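Local coordinates for protein coenzyme A transferase (PDB 3QLI) that probably transfers coenzyme A between carboxylic acids, as acetate and 4-hydroxybutyrate CoA-transferases do, and is a potential virulence factor of the plague bacterium, at residues His146-Met151 and Phe157-Gly162; Asn181-Arg186 and Gly298-Tyr303; Tyr303-Leu306 and Ala311-Ser314. One frame throughout, in Å; residues are numbered along the deposited sequence.

Interaction 1: residues His146-Met151 and Phe157-Gly162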
loop_
_atom_site.group_PDB
_atom_site.type_symbol
_atom_site.label_atom_id
_atom_site.label_comp_id
_atom_site.label_asym_id
_atom_site.label_seq_id
_atom_site.Cartn_x
_atom_site.Cartn_y
_atom_site.Cartn_z
ATOM N N HIS A 146 3.240 -4.123 30.258
ATOM C CA HIS A 146 1.896 -3.666 29.871
ATOM C C HIS A 146 1.038 -3.594 31.147
ATOM O O HIS A 146 1.129 -4.478 32.011
ATOM C CB HIS A 146 1.307 -4.678 28.870
ATOM C CG HIS A 146 0.169 -4.165 28.026
ATOM N ND1 HIS A 146 -1.107 -3.961 28.519
ATOM C CD2 HIS A 146 0.097 -3.913 26.697
ATOM C CE1 HIS A 146 -1.900 -3.562 27.534
ATOM N NE2 HIS A 146 -1.194 -3.522 26.418
ATOM N N THR A 147 0.232 -2.544 31.272
ATOM C CA THR A 147 -0.778 -2.448 32.343
ATOM C C THR A 147 -1.947 -3.399 32.044
ATOM O O THR A 147 -2.389 -3.506 30.892
ATOM C CB THR A 147 -1.301 -0.998 32.446
ATOM O OG1 THR A 147 -0.196 -0.113 32.705
ATOM C CG2 THR A 147 -2.386 -0.843 33.534
ATOM N N VAL A 148 -2.425 -4.107 33.064
ATOM C CA VAL A 148 -3.489 -5.094 32.867
ATOM C C VAL A 148 -4.553 -4.919 33.926
ATOM O O VAL A 148 -4.318 -4.293 34.950
ATOM C CB VAL A 148 -2.969 -6.538 32.941
ATOM C CG1 VAL A 148 -1.916 -6.787 31.843
ATOM C CG2 VAL A 148 -2.419 -6.846 34.331
ATOM N N SER A 149 -5.736 -5.464 33.666
ATOM C CA SER A 149 -6.788 -5.466 34.664
ATOM C C SER A 149 -6.420 -6.499 35.718
ATOM O O SER A 149 -5.520 -7.318 35.505
ATOM C CB SER A 149 -8.128 -5.826 34.013
ATOM O OG SER A 149 -8.046 -7.120 33.437
ATOM N N PRO A 150 -7.101 -6.459 36.871
ATOM C CA PRO A 150 -6.819 -7.422 37.940
ATOM C C PRO A 150 -7.060 -8.862 37.487
ATOM O O PRO A 150 -7.924 -9.111 36.644
ATOM C CB PRO A 150 -7.822 -7.024 39.034
ATOM C CG PRO A 150 -8.053 -5.570 38.809
ATOM C CD PRO A 150 -8.055 -5.419 37.299
ATOM N N MET A 151 -6.302 -9.794 38.048
ATOM C CA MET A 151 -6.461 -11.207 37.743
ATOM C C MET A 151 -7.867 -11.659 38.130
ATOM O O MET A 151 -8.352 -11.302 39.197
ATOM C CB MET A 151 -5.429 -12.031 38.511
ATOM C CG MET A 151 -5.418 -13.489 38.101
ATOM S SD MET A 151 -4.246 -14.508 38.990
ATOM C CE MET A 151 -5.081 -14.652 40.571
ATOM N N PHE A 157 -5.447 -12.174 33.368
ATOM C CA PHE A 157 -5.431 -10.715 33.329
ATOM C C PHE A 157 -5.906 -10.287 31.950
ATOM O O PHE A 157 -5.738 -11.024 30.982
ATOM C CB PHE A 157 -3.998 -10.197 33.481
ATOM C CG PHE A 157 -3.298 -10.665 34.714
ATOM C CD1 PHE A 157 -3.321 -9.901 35.869
ATOM C CD2 PHE A 157 -2.571 -11.850 34.708
ATOM C CE1 PHE A 157 -2.649 -10.312 37.009
ATOM C CE2 PHE A 157 -1.905 -12.272 35.848
ATOM C CZ PHE A 157 -1.944 -11.493 37.006
ATOM N N SER A 158 -6.459 -9.088 31.835
ATOM C CA SER A 158 -6.800 -8.572 30.518
ATOM C C SER A 158 -5.875 -7.431 30.107
ATOM O O SER A 158 -5.545 -6.568 30.923
ATOM C CB SER A 158 -8.252 -8.060 30.520
ATOM O OG SER A 158 -8.556 -7.381 29.322
ATOM N N LEU A 159 -5.492 -7.407 28.828
ATOM C CA LEU A 159 -4.798 -6.254 28.247
ATOM C C LEU A 159 -5.684 -4.991 28.140
ATOM O O LEU A 159 -5.195 -3.895 27.825
ATOM C CB LEU A 159 -4.261 -6.614 26.857
ATOM C CG LEU A 159 -3.195 -7.714 26.840
ATOM C CD1 LEU A 159 -2.809 -8.008 25.401
ATOM C CD2 LEU A 159 -1.977 -7.294 27.655
ATOM N N GLY A 160 -6.981 -5.135 28.377
ATOM C CA GLY A 160 -7.841 -3.966 28.489
ATOM C C GLY A 160 -7.899 -3.095 27.246
ATOM O O GLY A 160 -8.404 -3.524 26.206
ATOM N N VAL A 161 -7.414 -1.865 27.368
ATOM C CA VAL A 161 -7.426 -0.890 26.279
ATOM C C VAL A 161 -6.560 -1.288 25.091
ATOM O O VAL A 161 -6.767 -0.817 23.976
ATOM C CB VAL A 161 -7.017 0.518 26.757
ATOM C CG1 VAL A 161 -8.112 1.124 27.614
ATOM C CG2 VAL A 161 -5.704 0.463 27.511
ATOM N N GLY A 162 -5.566 -2.128 25.339
ATOM C CA GLY A 162 -4.671 -2.529 24.275
ATOM C C GLY A 162 -4.655 -3.974 23.821
ATOM O O GLY A 162 -4.650 -4.902 24.623
#
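Leu159 lays its CD2 methyl over one face of the His146 imidazole, 3.7 Å from the ring centroid and only 15° off the ring normal, a CH-pi contact displaced toward the ND1 side. The same ring is fixed in rotation by a bond made in its own plane: ND1 donates to the carbonyl O of Thr147 at 2.7 Å, reaching that oxygen from above the carbonyl plane. With CG anti to the backbone N (chi1 -160°), His146 leans toward the turn that begins at Leu159. The Phe157 ring carries Met151 CB over one face, 4.0 Å from its centroid, while the sulfur of Met151 stands obliquely to the ring as a Met-aromatic contact. At the Phe157 edge, in plane, lies the carbonyl O of Ser149, 3.4 Å from CD1; this buried oxygen has no hydrogen-bond partner, so the weakly positive ring edge is a fitting neighbour. Val148 CG2 packs obliquely against Phe157 CD1 at 3.5 Å, a branched side chain filling the angle beside the ring.

The segments join the end of strand 143-148, in the parallel sheet of the N-terminal Rossmann-like domain, to the end of the short strand 156-158. Two bonds clamp Ser149 to Ser158: Ser149 N donates to Ser158 O (3.0 Å, 160° at the hydrogen), in the carbonyl plane, and Ser158 N donates to Ser149 OG. The small hydroxymethyl of Ser149 can thus stand in for a backbone acceptor. Ser158 OG accepts from Gly160 N, forming an ST turn, and also bonds Val187 N. A type II' turn from Leu159 to Gly162 follows; its first inner position, with positive phi, is taken by Gly160, a conformation that glycine adopts readily.

Interaction 2: residues Asn181-Arg186 and Gly298-Tyr303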
loop_
_atom_site.group_PDB
_atom_site.type_symbol
_atom_site.label_atom_id
_atom_site.label_comp_id
_atom_site.label_asym_id
_atom_site.label_seq_id
_atom_site.Cartn_x
_atom_site.Cartn_y
_atom_site.Cartn_z
ATOM N N ASN A 181 -3.840 -2.836 37.462
ATOM C CA ASN A 181 -4.475 -1.554 37.746
ATOM C C ASN A 181 -5.977 -1.739 37.700
ATOM O O ASN A 181 -6.523 -2.079 36.653
ATOM C CB ASN A 181 -4.037 -0.526 36.698
ATOM C CG ASN A 181 -4.579 0.854 36.967
ATOM O OD1 ASN A 181 -5.357 1.057 37.897
ATOM N ND2 ASN A 181 -4.161 1.820 36.165
ATOM N N ARG A 182 -6.659 -1.522 38.823
ATOM C CA ARG A 182 -8.105 -1.756 38.855
ATOM C C ARG A 182 -8.841 -0.776 37.947
ATOM O O ARG A 182 -10.006 -0.989 37.603
ATOM C CB ARG A 182 -8.654 -1.708 40.288
ATOM C CG ARG A 182 -8.519 -0.359 40.949
ATOM C CD ARG A 182 -9.258 -0.295 42.292
ATOM N NE ARG A 182 -9.491 1.097 42.669
ATOM C CZ ARG A 182 -8.710 1.797 43.490
ATOM N NH1 ARG A 182 -7.649 1.228 44.051
ATOM N NH2 ARG A 182 -9.002 3.065 43.760
ATOM N N TYR A 183 -8.160 0.294 37.541
ATOM C CA TYR A 183 -8.758 1.234 36.585
ATOM C C TYR A 183 -8.702 0.733 35.139
ATOM O O TYR A 183 -9.342 1.305 34.258
ATOM C CB TYR A 183 -8.111 2.614 36.680
ATOM C CG TYR A 183 -8.436 3.345 37.958
ATOM C CD1 TYR A 183 -9.513 4.219 38.025
ATOM C CD2 TYR A 183 -7.670 3.159 39.101
ATOM C CE1 TYR A 183 -9.819 4.893 39.195
ATOM C CE2 TYR A 183 -7.972 3.826 40.281
ATOM C CZ TYR A 183 -9.043 4.693 40.319
ATOM O OH TYR A 183 -9.345 5.356 41.489
ATOM N N MET A 184 -7.941 -0.329 34.890
ATOM C CA MET A 184 -7.876 -0.898 33.539
ATOM C C MET A 184 -9.078 -1.817 33.323
ATOM O O MET A 184 -9.257 -2.781 34.054
ATOM C CB MET A 184 -6.573 -1.689 33.334
ATOM C CG MET A 184 -6.437 -2.263 31.921
ATOM S SD MET A 184 -6.343 -1.019 30.622
ATOM C CE MET A 184 -4.625 -0.523 30.728
ATOM N N PRO A 185 -9.918 -1.516 32.327
ATOM C CA PRO A 185 -11.091 -2.373 32.112
ATOM C C PRO A 185 -10.731 -3.803 31.693
ATOM O O PRO A 185 -9.716 -4.029 31.021
ATOM C CB PRO A 185 -11.841 -1.664 30.978
ATOM C CG PRO A 185 -10.766 -0.850 30.267
ATOM C CD PRO A 185 -9.883 -0.377 31.395
ATOM N N ARG A 186 -11.569 -4.751 32.104
ATOM C CA ARG A 186 -11.457 -6.137 31.678
ATOM C C ARG A 186 -12.161 -6.271 30.339
ATOM O O ARG A 186 -13.391 -6.356 30.271
ATOM C CB ARG A 186 -12.096 -7.063 32.717
ATOM C CG ARG A 186 -11.935 -8.540 32.413
ATOM C CD ARG A 186 -12.533 -9.407 33.516
ATOM N NE ARG A 186 -11.666 -9.542 34.685
ATOM C CZ ARG A 186 -11.578 -8.660 35.680
ATOM N NH1 ARG A 186 -12.300 -7.543 35.654
ATOM N NH2 ARG A 186 -10.762 -8.895 36.708
ATOM N N GLY A 298 -9.329 7.535 25.072
ATOM C CA GLY A 298 -10.502 8.336 25.392
ATOM C C GLY A 298 -10.410 8.924 26.784
ATOM O O GLY A 298 -9.318 9.295 27.227
ATOM N N GLN A 299 -11.549 9.004 27.470
ATOM C CA GLN A 299 -11.591 9.516 28.838
ATOM C C GLN A 299 -12.173 8.480 29.799
ATOM O O GLN A 299 -12.635 7.419 29.374
ATOM C CB GLN A 299 -12.351 10.846 28.908
ATOM C CG GLN A 299 -11.740 11.963 28.034
ATOM C CD GLN A 299 -12.261 11.947 26.598
ATOM O OE1 GLN A 299 -13.440 11.706 26.362
ATOM N NE2 GLN A 299 -11.381 12.200 25.639
ATOM N N GLN A 300 -12.116 8.768 31.099
ATOM C CA GLN A 300 -12.480 7.772 32.102
ATOM C C GLN A 300 -13.842 7.147 31.846
ATOM O O GLN A 300 -14.028 5.942 32.035
ATOM C CB GLN A 300 -12.462 8.362 33.512
ATOM C CG GLN A 300 -12.797 7.321 34.569
ATOM C CD GLN A 300 -12.428 7.758 35.977
ATOM O OE1 GLN A 300 -11.470 7.242 36.573
ATOM N NE2 GLN A 300 -13.191 8.709 36.523
ATOM N N GLU A 301 -14.800 7.972 31.441
ATOM C CA GLU A 301 -16.148 7.477 31.202
ATOM C C GLU A 301 -16.150 6.385 30.135
ATOM O O GLU A 301 -16.860 5.390 30.258
ATOM C CB GLU A 301 -17.080 8.611 30.782
ATOM C CG GLU A 301 -18.287 8.124 30.011
ATOM C CD GLU A 301 -19.428 9.124 29.999
ATOM O OE1 GLU A 301 -19.431 10.022 29.125
ATOM O OE2 GLU A 301 -20.325 9.001 30.861
ATOM N N MET A 302 -15.365 6.574 29.080
ATOM C CA MET A 302 -15.298 5.566 28.029
ATOM C C MET A 302 -14.566 4.317 28.520
ATOM O O MET A 302 -14.984 3.194 28.239
ATOM C CB MET A 302 -14.605 6.104 26.776
ATOM C CG MET A 302 -14.580 5.083 25.649
ATOM S SD MET A 302 -13.327 5.419 24.399
ATOM C CE MET A 302 -11.891 4.729 25.205
ATOM N N TYR A 303 -13.462 4.506 29.239
ATOM C CA TYR A 303 -12.714 3.359 29.752
ATOM C C TYR A 303 -13.574 2.467 30.665
ATOM O O TYR A 303 -13.531 1.229 30.567
ATOM C CB TYR A 303 -11.451 3.811 30.499
ATOM C CG TYR A 303 -10.425 4.562 29.667
ATOM C CD1 TYR A 303 -10.043 4.107 28.410
ATOM C CD2 TYR A 303 -9.819 5.722 30.157
ATOM C CE1 TYR A 303 -9.090 4.792 27.655
ATOM C CE2 TYR A 303 -8.872 6.418 29.408
ATOM C CZ TYR A 303 -8.511 5.947 28.160
ATOM O OH TYR A 303 -7.561 6.622 27.421
#
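Pro185 presses its ring against the backbone of helix 300-306, and Tyr183 meets a glutamine near the start of that helix; no hydrogen bond joins the two segments. In the van der Waals part, Pro185 CB and CG lie 3.4 and 3.5 Å from the carbonyl O of Tyr303, so the oxygen sits against the CB and CG methylenes. Proline suits the place: its compact ring packs closely on a helix carbonyl and brings no N-H that would need a partner.

The aromatic-amide part is looser. The OE1 of Gln300 stands 3.9 Å from Tyr183 CD1 and equally far from CE1, and although the approach is oblique, ring and amide planes are only 6° apart. Gln300 reaches across because CG is anti to its backbone N (chi1 -178°) and the chain stays extended beyond it; a long, flexible polar residue fits this partly exposed margin.

Hydrogen bonds act within each segment and hold the partners in position. Asn181 OD1 accepts from Tyr183 N at 2.9 Å, 159° at the hydrogen, an Asx turn whose donor lies well above the amide plane, and Met184 N returns to Asn181 O to close a type I turn. On the helix side, Gln299 is the N-cap residue, and Gly298 N donates to Tyr303 OH at 3.1 Å; that hydroxyl also bonds Ile210 O, which pins the phenol end of the buried ring.

The loop 181-186 leaves strand 175-180 of the N-terminal parallel sheet. Its Met184 packs on Thr147 of strand 143-148 and on Val161, while across the contact Met302 turns to Pro268 and Val271 of helix 268-276, so that helix 300-306 is covered by the loop on one side and by helix 268-276 on another.

Interaction 3: residues Tyr303-Leu306 and Ala311-Ser314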
loop_
_atom_site.group_PDB
_atom_site.type_symbol
_atom_site.label_atom_id
_atom_site.label_comp_id
_atom_site.label_asym_id
_atom_site.label_seq_id
_atom_site.Cartn_x
_atom_site.Cartn_y
_atom_site.Cartn_z
ATOM N N TYR A 303 -13.462 4.506 29.239
ATOM C CA TYR A 303 -12.714 3.359 29.752
ATOM C C TYR A 303 -13.574 2.467 30.665
ATOM O O TYR A 303 -13.531 1.229 30.567
ATOM C CB TYR A 303 -11.451 3.811 30.499
ATOM C CG TYR A 303 -10.425 4.562 29.667
ATOM C CD1 TYR A 303 -10.043 4.107 28.410
ATOM C CD2 TYR A 303 -9.819 5.722 30.157
ATOM C CE1 TYR A 303 -9.090 4.792 27.655
ATOM C CE2 TYR A 303 -8.872 6.418 29.408
ATOM C CZ TYR A 303 -8.511 5.947 28.160
ATOM O OH TYR A 303 -7.561 6.622 27.421
ATOM N N GLU A 304 -14.333 3.089 31.567
ATOM C CA GLU A 304 -15.194 2.344 32.485
ATOM C C GLU A 304 -16.237 1.540 31.723
ATOM O O GLU A 304 -16.551 0.396 32.077
ATOM C CB GLU A 304 -15.879 3.289 33.477
ATOM C CG GLU A 304 -14.924 3.934 34.471
ATOM C CD GLU A 304 -15.546 5.104 35.233
ATOM O OE1 GLU A 304 -14.927 5.559 36.222
ATOM O OE2 GLU A 304 -16.643 5.575 34.840
ATOM N N TYR A 305 -16.765 2.145 30.668
ATOM C CA TYR A 305 -17.794 1.513 29.855
ATOM C C TYR A 305 -17.323 0.221 29.165
ATOM O O TYR A 305 -18.122 -0.681 28.922
ATOM C CB TYR A 305 -18.347 2.504 28.820
ATOM C CG TYR A 305 -19.510 1.937 28.035
ATOM C CD1 TYR A 305 -20.782 1.852 28.604
ATOM C CD2 TYR A 305 -19.342 1.481 26.733
ATOM C CE1 TYR A 305 -21.853 1.326 27.894
ATOM C CE2 TYR A 305 -20.404 0.952 26.018
ATOM C CZ TYR A 305 -21.657 0.879 26.606
ATOM O OH TYR A 305 -22.720 0.356 25.895
ATOM N N LEU A 306 -16.033 0.121 28.861
ATOM C CA LEU A 306 -15.519 -1.059 28.160
ATOM C C LEU A 306 -15.486 -2.275 29.052
ATOM O O LEU A 306 -15.437 -3.398 28.570
ATOM C CB LEU A 306 -14.101 -0.815 27.631
ATOM C CG LEU A 306 -13.913 0.477 26.837
ATOM C CD1 LEU A 306 -12.453 0.581 26.385
ATOM C CD2 LEU A 306 -14.866 0.517 25.650
ATOM N N ALA A 311 -20.374 -6.933 23.921
ATOM C CA ALA A 311 -20.503 -6.575 22.509
ATOM C C ALA A 311 -19.335 -5.743 21.989
ATOM O O ALA A 311 -19.418 -5.154 20.915
ATOM C CB ALA A 311 -21.830 -5.861 22.240
ATOM N N ILE A 312 -18.252 -5.687 22.758
ATOM C CA ILE A 312 -17.033 -5.024 22.303
ATOM C C ILE A 312 -15.938 -6.082 22.342
ATOM O O ILE A 312 -15.816 -6.823 23.323
ATOM C CB ILE A 312 -16.684 -3.783 23.178
ATOM C CG1 ILE A 312 -17.786 -2.727 23.063
ATOM C CG2 ILE A 312 -15.346 -3.151 22.763
ATOM C CD1 ILE A 312 -17.646 -1.559 24.035
ATOM N N PHE A 313 -15.163 -6.188 21.266
ATOM C CA PHE A 313 -14.223 -7.301 21.150
ATOM C C PHE A 313 -12.927 -6.838 20.510
ATOM O O PHE A 313 -12.893 -6.595 19.311
ATOM C CB PHE A 313 -14.866 -8.419 20.311
ATOM C CG PHE A 313 -14.157 -9.745 20.399
ATOM C CD1 PHE A 313 -14.303 -10.550 21.518
ATOM C CD2 PHE A 313 -13.393 -10.209 19.344
ATOM C CE1 PHE A 313 -13.666 -11.779 21.595
ATOM C CE2 PHE A 313 -12.763 -11.435 19.409
ATOM C CZ PHE A 313 -12.892 -12.222 20.540
ATOM N N SER A 314 -11.857 -6.711 21.295
ATOM C CA SER A 314 -10.591 -6.283 20.716
ATOM C C SER A 314 -9.950 -7.417 19.916
ATOM O O SER A 314 -10.088 -8.603 20.248
ATOM C CB SER A 314 -9.626 -5.778 21.789
ATOM O OG SER A 314 -9.191 -6.846 22.597
#
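Leu306 and Ile312 meet through their terminal methyls: CD2 of the leucine and CD1 of the isoleucine are 3.8 Å apart, the side chains crossing at about a right angle. This is the close, buried part of the contact. Leu306 extends from the helix with CG anti to its carbonyl carbon (chi1 -50°) and CD2 on the branch facing Ile312. From the other side Ile312, whose CB points at the helix, stretches CG1 and CD1 forward (chi2 172°), so its arm and the leucine fork together bridge the 7.2 Å between Leu306 CA and Ile312 CA. A beta-branched residue suits the extended backbone, and leucine's forked end suits the helix.

The Tyr305 side is looser and partly exposed. Its CE2 comes no nearer than 4.2 Å to Ile312 CD1, which approaches the ring obliquely. The ring has other company: it forms a cation-pi contact with Arg275 and meets the ring of His309, with the planes at about 65°. Tyrosine fits such a margin, offering a carbon surface to the isoleucine and a hydroxyl that hydrogen-bonds to a residue next to the segments.

The contact spans a tight connection of four residues between helix 300-306 and the weakly bonded strand 312-314, which pairs in parallel with strand 291-293. Ile274 of helix 268-276 packs on both Tyr305 and Ile312, while Leu266 of strand 265-266 touches both Leu306 and Ile312.

How the interactions relate
Along the chain, interaction 1 closes before loop 181-186 opens interaction 2, and helix 300-306 then carries interaction 2 into interaction 3 through the shared Tyr303. Their centres lie 10 Å (1 and 2), 9 Å (2 and 3) and 12 Å (1 and 3) apart, on one side of the chain's centre. Val148 O probably accepts a hydrogen bond from Asn181 N, 2.9 Å away; Pro185 packs on Leu306, and Val161 on Tyr303. The group thus ties the N-terminal parallel beta-sheet to a helix much later in the sequence. The side chain of Glu76, a coenzyme A-binding residue, lies about 10 Å from that of Tyr303 and from Gly162.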